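Local structure of ribosomal RNA small subunit methyltransferase E (Legionella pneumophila, 5O95) at residues L113-E116 with R117-V120; E125-A128 with K129-Q133; H132-L135 with N136-I139; L159-F162 with V163-A166. The protein probably methylates N3 of a single uridine in 16S ribosomal RNA, with S-adenosyl-L-methionine as the methyl donor. All blocks are in the same frame, centred on the assembly; numbering follows the deposited sequence.

Contact 1 (L113-E116 with R117-V120)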
# COMPACT_ATOMS: atom_id res chain seq x y z
N LEU B 113 -2.77 -15.50 10.13
CA LEU B 113 -3.24 -16.78 9.64
C LEU B 113 -2.05 -17.68 9.36
O LEU B 113 -1.04 -17.24 8.82
CB LEU B 113 -4.05 -16.57 8.35
CG LEU B 113 -4.88 -17.74 7.84
CD1 LEU B 113 -5.97 -18.14 8.86
CD2 LEU B 113 -5.50 -17.39 6.50
N ILE B 114 -2.18 -18.95 9.75
CA ILE B 114 -1.19 -19.97 9.42
C ILE B 114 -1.82 -20.90 8.41
O ILE B 114 -2.91 -21.44 8.65
CB ILE B 114 -0.74 -20.74 10.68
CG1 ILE B 114 -0.28 -19.74 11.75
CG2 ILE B 114 0.38 -21.71 10.32
CD1 ILE B 114 -0.19 -20.35 13.15
N THR B 115 -1.17 -21.05 7.26
CA THR B 115 -1.63 -21.90 6.18
C THR B 115 -0.48 -22.81 5.77
O THR B 115 0.66 -22.64 6.22
CB THR B 115 -2.12 -21.09 4.97
OG1 THR B 115 -1.00 -20.66 4.19
CG2 THR B 115 -2.92 -19.88 5.42
N GLU B 116 -0.80 -23.76 4.89
CA GLU B 116 0.12 -24.85 4.58
C GLU B 116 1.37 -24.34 3.88
O GLU B 116 2.48 -24.85 4.13
CB GLU B 116 -0.61 -25.89 3.73
CG GLU B 116 0.23 -27.11 3.34
CD GLU B 116 -0.59 -28.17 2.62
OE1 GLU B 116 -1.52 -28.74 3.24
OE2 GLU B 116 -0.32 -28.43 1.43
N ARG B 117 1.24 -23.31 3.05
CA ARG B 117 2.35 -22.83 2.24
C ARG B 117 3.04 -21.58 2.81
O ARG B 117 3.83 -20.96 2.09
CB ARG B 117 1.90 -22.59 0.81
CG ARG B 117 1.33 -23.85 0.20
CD ARG B 117 1.07 -23.70 -1.27
NE ARG B 117 0.67 -24.96 -1.89
CZ ARG B 117 0.10 -25.03 -3.09
NH1 ARG B 117 -0.14 -23.92 -3.76
NH2 ARG B 117 -0.23 -26.21 -3.61
N CYS B 118 2.78 -21.22 4.06
CA CYS B 118 3.52 -20.09 4.64
C CYS B 118 5.01 -20.42 4.72
O CYS B 118 5.41 -21.57 4.92
CB CYS B 118 2.97 -19.74 6.02
SG CYS B 118 1.31 -19.07 5.96
N GLN B 119 5.83 -19.39 4.54
CA GLN B 119 7.28 -19.59 4.48
C GLN B 119 7.93 -19.69 5.85
O GLN B 119 9.13 -20.00 5.93
CB GLN B 119 7.94 -18.44 3.70
CG GLN B 119 7.75 -18.51 2.19
CD GLN B 119 8.33 -17.29 1.48
OE1 GLN B 119 7.67 -16.26 1.38
NE2 GLN B 119 9.56 -17.42 1.00
N VAL B 120 7.19 -19.45 6.93
CA VAL B 120 7.79 -19.14 8.22
C VAL B 120 7.14 -19.95 9.33
O VAL B 120 6.04 -20.48 9.18
CB VAL B 120 7.69 -17.64 8.55
CG1 VAL B 120 8.56 -16.83 7.59
CG2 VAL B 120 6.25 -17.19 8.47
O HOH W 1 -1.31 -22.32 1.97
O HOH W 2 1.05 -27.38 -0.39
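The thiol of C118 folds back over T115, its SG 3.3 Å from T115 OG1 and receiving the backbone N-H of T115 over 3.4 Å, with an N-H...S angle of 156°. The sulfur reaches that amide because SG stands beside the backbone N of C118 and anti to its carbonyl carbon (chi1 -68°), which turns it back along the chain. The main chain makes this possible: T115 to C118 is a type I beta turn, closed by a weak, nearly straight bond of 3.3 Å from C118 N to T115 O. T115 thus meets C118 with its amide, its carbonyl and its hydroxyl side. T115 OG1 also donates to a water that accepts, at 2.9 Å, from R117 N, so the amide at the third position of the turn has a partner. At the two corner residues the extended side chains of E116 and R117 run outward and share a second water. It donates to E116 OE2 and accepts from R117 NE, lying in the guanidinium plane at its edge; the charged atoms themselves stay 4.9 Å apart (E116 OE2 to R117 NE). R117 has a direct partner beyond the turn, NH1 binding the carbonyl of G200, while E116 N binds the carboxylate of E206. The T115 side chain lies about 5 Å from G197, a residue of the S-adenosyl-L-methionine site. The turn follows directly on strand 109-114, where L113 and I114 pair with strands 82-88 and 152-158 on its two sides and L113 packs against L159 and F162 of helix 159-165.

Contact 2 (E125-A128 with K129-Q133)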
# COMPACT_ATOMS: atom_id res chain seq x y z
N GLU B 125 6.77 -18.00 22.31
CA GLU B 125 7.27 -16.79 22.96
C GLU B 125 7.54 -15.69 21.95
O GLU B 125 7.32 -14.51 22.24
CB GLU B 125 8.48 -17.09 23.85
CG GLU B 125 9.84 -16.96 23.18
CD GLU B 125 10.97 -17.24 24.16
OE1 GLU B 125 10.70 -17.86 25.21
OE2 GLU B 125 12.12 -16.85 23.87
N LYS B 126 8.00 -16.06 20.76
CA LYS B 126 8.20 -15.06 19.71
C LYS B 126 6.86 -14.55 19.20
O LYS B 126 6.73 -13.36 18.88
CB LYS B 126 9.00 -15.68 18.57
CG LYS B 126 9.36 -14.70 17.47
CD LYS B 126 10.36 -13.67 17.97
CE LYS B 126 10.57 -12.59 16.94
NZ LYS B 126 11.61 -11.60 17.35
N MET B 127 5.86 -15.42 19.11
CA MET B 127 4.54 -14.96 18.71
C MET B 127 3.97 -13.99 19.74
O MET B 127 3.39 -12.96 19.36
CB MET B 127 3.60 -16.15 18.49
CG MET B 127 2.29 -15.77 17.87
SD MET B 127 2.49 -14.94 16.26
CE MET B 127 2.55 -16.34 15.15
N ALA B 128 4.18 -14.25 21.03
CA ALA B 128 3.70 -13.29 22.03
C ALA B 128 4.37 -11.94 21.85
O ALA B 128 3.73 -10.89 21.99
CB ALA B 128 3.94 -13.83 23.44
N LYS B 129 5.68 -11.94 21.56
CA LYS B 129 6.34 -10.66 21.32
C LYS B 129 5.80 -9.99 20.07
O LYS B 129 5.62 -8.78 20.04
CB LYS B 129 7.85 -10.85 21.21
CG LYS B 129 8.50 -11.28 22.53
CD LYS B 129 10.01 -11.44 22.38
CE LYS B 129 10.60 -12.15 23.59
NZ LYS B 129 10.12 -11.53 24.86
N LYS B 130 5.58 -10.77 19.00
CA LYS B 130 5.04 -10.19 17.77
C LYS B 130 3.65 -9.61 18.00
O LYS B 130 3.34 -8.52 17.50
CB LYS B 130 5.01 -11.25 16.66
CG LYS B 130 6.35 -11.51 16.04
CD LYS B 130 6.78 -10.28 15.25
CE LYS B 130 7.92 -10.62 14.31
NZ LYS B 130 8.56 -9.36 13.84
N MET B 131 2.81 -10.30 18.77
CA MET B 131 1.46 -9.79 19.02
C MET B 131 1.50 -8.47 19.80
O MET B 131 0.71 -7.56 19.53
CB MET B 131 0.63 -10.84 19.75
CG MET B 131 0.34 -12.10 18.91
SD MET B 131 -0.88 -11.68 17.64
CE MET B 131 -2.34 -11.33 18.64
N HIS B 132 2.43 -8.35 20.75
CA HIS B 132 2.60 -7.09 21.48
C HIS B 132 3.03 -5.98 20.53
O HIS B 132 2.45 -4.88 20.52
CB HIS B 132 3.64 -7.26 22.59
CG HIS B 132 3.83 -6.04 23.43
ND1 HIS B 132 3.00 -5.73 24.49
CD2 HIS B 132 4.76 -5.05 23.37
CE1 HIS B 132 3.40 -4.59 25.04
NE2 HIS B 132 4.46 -4.16 24.38
N GLN B 133 4.02 -6.28 19.67
CA GLN B 133 4.54 -5.29 18.74
C GLN B 133 3.50 -4.90 17.71
O GLN B 133 3.38 -3.73 17.37
CB GLN B 133 5.78 -5.84 18.04
CG GLN B 133 6.93 -6.07 18.99
CD GLN B 133 8.02 -6.93 18.39
OE1 GLN B 133 8.05 -7.15 17.17
NE2 GLN B 133 8.92 -7.43 19.23
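K126 O receives the amide of K130 over 2.8 Å, one rung of the i to i+4 ladder of the alpha helix 124-145, the helix of a beta-alpha-beta unit between strands 109-114 and 152-158. The aliphatic foot of the K130 side chain stays over the same carbonyl: with CG beside the backbone N (chi1 -77°) and a second bend at chi2, K130 CG comes to 3.4 Å from K126 O. Beyond that bend the two lysines run alongside each other, CE to CE 4.2 Å, and their ammonium groups part to 5.2 Å between K126 NZ and K130 NZ. At that distance the like charges may disfavour each other somewhat, and the salt bridge from K130 NZ to E96 probably offsets this. K129 CG likewise lies near E125 O, but its chain runs on straight and bends only at chi4, and the charged ends of K129 and E125 stay apart. On the flank that meets strand 152-158, M127 and M131 follow one another along the helix. Their CG atoms are 4.3 Å apart, and both side chains lie against the strand, M127 on P156 and M131 on L153, Q155 and P156 as well. Further along, A128 O takes the amide of H132, whose CB also borders that oxygen. K126 N binds the carboxylate of D123, just ahead of the helix. With CG beside its own N (chi1 -66°), M131 rests CG 3.2 Å from M127 O, the oxygen that accepts the M131 amide.

Contact 3 (H132-L135 with N136-I139)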
# COMPACT_ATOMS: atom_id res chain seq x y z
N HIS B 132 2.43 -8.35 20.75
CA HIS B 132 2.60 -7.09 21.48
C HIS B 132 3.03 -5.98 20.53
O HIS B 132 2.45 -4.88 20.52
CB HIS B 132 3.64 -7.26 22.59
CG HIS B 132 3.83 -6.04 23.43
ND1 HIS B 132 3.00 -5.73 24.49
CD2 HIS B 132 4.76 -5.05 23.37
CE1 HIS B 132 3.40 -4.59 25.04
NE2 HIS B 132 4.46 -4.16 24.38
N GLN B 133 4.02 -6.28 19.67
CA GLN B 133 4.54 -5.29 18.74
C GLN B 133 3.50 -4.90 17.71
O GLN B 133 3.38 -3.73 17.37
CB GLN B 133 5.78 -5.84 18.04
CG GLN B 133 6.93 -6.07 18.99
CD GLN B 133 8.02 -6.93 18.39
OE1 GLN B 133 8.05 -7.15 17.17
NE2 GLN B 133 8.92 -7.43 19.23
N TRP B 134 2.74 -5.89 17.22
CA TRP B 134 1.71 -5.61 16.22
C TRP B 134 0.58 -4.78 16.80
O TRP B 134 0.05 -3.89 16.12
CB TRP B 134 1.15 -6.91 15.66
CG TRP B 134 2.12 -7.66 14.84
CD1 TRP B 134 3.25 -7.17 14.23
CD2 TRP B 134 2.08 -9.06 14.54
NE1 TRP B 134 3.91 -8.18 13.57
CE2 TRP B 134 3.21 -9.35 13.74
CE3 TRP B 134 1.19 -10.09 14.86
CZ2 TRP B 134 3.48 -10.64 13.27
CZ3 TRP B 134 1.47 -11.38 14.39
CH2 TRP B 134 2.60 -11.63 13.59
N LEU B 135 0.19 -5.06 18.06
CA LEU B 135 -0.82 -4.20 18.70
C LEU B 135 -0.31 -2.77 18.78
O LEU B 135 -1.07 -1.82 18.50
CB LEU B 135 -1.19 -4.68 20.10
CG LEU B 135 -2.20 -3.76 20.82
CD1 LEU B 135 -3.54 -3.84 20.14
CD2 LEU B 135 -2.30 -4.14 22.29
N ASN B 136 0.95 -2.59 19.15
CA ASN B 136 1.47 -1.23 19.25
C ASN B 136 1.53 -0.54 17.89
O ASN B 136 1.29 0.66 17.80
CB ASN B 136 2.78 -1.18 20.04
CG ASN B 136 2.56 -1.32 21.55
OD1 ASN B 136 1.45 -1.07 22.03
ND2 ASN B 136 3.60 -1.70 22.29
N ILE B 137 1.80 -1.29 16.81
CA ILE B 137 1.77 -0.69 15.47
C ILE B 137 0.36 -0.25 15.10
O ILE B 137 0.17 0.81 14.50
CB ILE B 137 2.34 -1.70 14.47
CG1 ILE B 137 3.83 -1.82 14.70
CG2 ILE B 137 2.04 -1.29 13.03
CD1 ILE B 137 4.45 -3.03 14.00
N ILE B 138 -0.64 -1.07 15.43
CA ILE B 138 -2.02 -0.71 15.15
C ILE B 138 -2.41 0.54 15.93
O ILE B 138 -3.02 1.47 15.39
CB ILE B 138 -2.94 -1.89 15.46
CG1 ILE B 138 -2.67 -3.04 14.48
CG2 ILE B 138 -4.38 -1.45 15.48
CD1 ILE B 138 -3.34 -4.32 14.91
N ILE B 139 -2.04 0.59 17.21
CA ILE B 139 -2.37 1.77 18.02
C ILE B 139 -1.71 3.01 17.43
O ILE B 139 -2.35 4.07 17.27
CB ILE B 139 -1.96 1.56 19.48
CG1 ILE B 139 -2.94 0.59 20.14
CG2 ILE B 139 -2.06 2.88 20.26
CD1 ILE B 139 -2.44 0.00 21.49
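N136 reaches back one turn to H132, its ND2 lying 3.3 Å from H132 NE2 and placed obliquely to the imidazole; ring and amide planes are turned 75° against each other. The torsions bring the two ends together: the anti placing of H132 CG to its N (chi1 -177°) carries the imidazole forward along the helix, while N136 CG sits beside its own N (chi1 -76°) and leans back. I137 comes next, with CG1 over the carbonyl of Q133 at 3.3 Å from its O. Its CD1 then meets the indole of W134 at the edge, near the ring plane, 4.3 Å from W134 CD1. The neighbouring W134 NE1 donates to the carboxylate of E96, which I137 also touches and which also pairs with K130 NZ. I138 repeats the placing one residue on, CG1 lying 3.3 Å from W134 O. I139 ends the row, its CD1 touching L135 CG at 3.8 Å as the two side chains pass at a slant. Four backbone bonds run from N136, I137, I138 and I139 to H132, Q133, W134 and L135, all of ordinary helical length. Within helix 124-145 this turn gives its W134 and I138 to the interior: W134 packs on M95 and M99 of helix 94-104 and on P112 of strand 109-114, and I138 on M99, on I110 of the same strand, and on the loop at I150 and P151.

Contact 4 (L159-F162 with V163-A166); sequences LDQF and VREA
Helix 159-165, a short helix packed on the parallel sheet of the SPOUT methyltransferase domain, carries this contact. On its outer side Q161 spans one turn to E165: Q161 NE2 donates to E165 OE2 over 2.9 Å, nearly straight at 168°. The acceptor lies in the amide plane, but the donor approaches from above the carboxylate plane, the two planes standing 85° apart. Both chains are extended, and E165 CG, beside its own N, lies over Q161 O. R164 bends at chi3 and lays its guanidinium flat against Q161, with Q161 CA 3.5 Å above one face and offset toward the rim. On the inner side L159 CD1 meets V163 CG1 at 4.1 Å, and V163 CG2 sits 3.5 Å from D160 O. The helix ends here: A166 leaves helical angles, and its N gives a weak bond to F162 O. L159, F162 and V163 face I195 of strand 191-196; F162 also touches T111 of strand 109-114 and meets the ring of H84 edge to face, and L159, D160 and V163 also meet E206, L209 and T210 of helix 204-212.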
# COMPACT_ATOMS: atom_id res chain seq x y z
N LEU B 159 -5.82 -22.09 9.20
CA LEU B 159 -6.89 -21.80 8.25
C LEU B 159 -8.17 -22.56 8.59
O LEU B 159 -9.27 -22.02 8.43
CB LEU B 159 -6.41 -22.15 6.84
CG LEU B 159 -7.42 -22.00 5.70
CD1 LEU B 159 -7.62 -20.53 5.31
CD2 LEU B 159 -6.98 -22.82 4.50
N ASP B 160 -8.05 -23.81 9.04
CA ASP B 160 -9.26 -24.59 9.30
C ASP B 160 -10.07 -23.99 10.45
O ASP B 160 -11.30 -23.92 10.37
CB ASP B 160 -8.94 -26.07 9.55
CG ASP B 160 -8.03 -26.29 10.73
OD1 ASP B 160 -7.42 -25.34 11.23
OD2 ASP B 160 -7.93 -27.46 11.17
N GLN B 161 -9.40 -23.55 11.52
CA GLN B 161 -10.12 -22.85 12.58
C GLN B 161 -10.74 -21.57 12.07
O GLN B 161 -11.88 -21.23 12.44
CB GLN B 161 -9.19 -22.56 13.76
CG GLN B 161 -9.91 -21.87 14.90
CD GLN B 161 -9.09 -21.78 16.16
OE1 GLN B 161 -7.91 -22.13 16.18
NE2 GLN B 161 -9.71 -21.29 17.23
N PHE B 162 -10.03 -20.82 11.22
CA PHE B 162 -10.59 -19.55 10.76
C PHE B 162 -11.86 -19.76 9.95
O PHE B 162 -12.86 -19.06 10.16
CB PHE B 162 -9.56 -18.75 9.95
CG PHE B 162 -10.08 -17.42 9.53
CD1 PHE B 162 -9.99 -16.33 10.39
CD2 PHE B 162 -10.68 -17.26 8.29
CE1 PHE B 162 -10.49 -15.09 10.00
CE2 PHE B 162 -11.19 -16.03 7.91
CZ PHE B 162 -11.09 -14.95 8.76
N VAL B 163 -11.85 -20.70 9.00
CA VAL B 163 -13.05 -20.89 8.20
C VAL B 163 -14.19 -21.50 9.02
O VAL B 163 -15.36 -21.22 8.77
CB VAL B 163 -12.76 -21.66 6.89
CG1 VAL B 163 -11.61 -20.99 6.15
CG2 VAL B 163 -12.48 -23.13 7.16
N ARG B 164 -13.86 -22.32 10.03
CA ARG B 164 -14.91 -22.93 10.85
C ARG B 164 -15.66 -21.86 11.65
O ARG B 164 -16.88 -21.93 11.80
CB ARG B 164 -14.30 -24.00 11.76
CG ARG B 164 -14.93 -24.10 13.14
CD ARG B 164 -14.57 -25.42 13.82
NE ARG B 164 -13.16 -25.76 13.68
CZ ARG B 164 -12.22 -25.43 14.55
NH1 ARG B 164 -12.53 -24.76 15.65
NH2 ARG B 164 -10.95 -25.78 14.33
N GLU B 165 -14.94 -20.84 12.13
CA GLU B 165 -15.52 -19.85 13.02
C GLU B 165 -16.08 -18.62 12.31
O GLU B 165 -16.83 -17.86 12.94
CB GLU B 165 -14.47 -19.38 14.04
CG GLU B 165 -13.96 -20.49 14.94
CD GLU B 165 -12.86 -20.04 15.86
OE1 GLU B 165 -12.29 -18.95 15.64
OE2 GLU B 165 -12.55 -20.78 16.81
N ALA B 166 -15.73 -18.41 11.04
CA ALA B 166 -16.11 -17.18 10.36
C ALA B 166 -17.62 -17.10 10.20
O ALA B 166 -18.25 -18.01 9.64
CB ALA B 166 -15.43 -17.12 8.99

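In the fold
Contact 1, the overlapping contacts 2 and 3, and contact 4 follow in that order along the chain, all within the SPOUT methyltransferase domain. Contact 1 leaves strand 109-114, and contacts 2 and 3 are successive turns of helix 124-145, which share H132 and Q133, have centres about 10 Å apart and touch where M127 SD meets W134 CZ3 at 4.1 Å. Contact 4 lies on helix 159-165, after strand 152-158. Although later in the chain, it touches contact 1, where L113 packs against L159 and F162; their centres are about 15 Å apart. Contacts 3 and 4 lie about 24 Å apart, centre to centre. Contacts 1 and 4 approach the cofactor site near G197, whereas 2 and 3 are structural packing away from it.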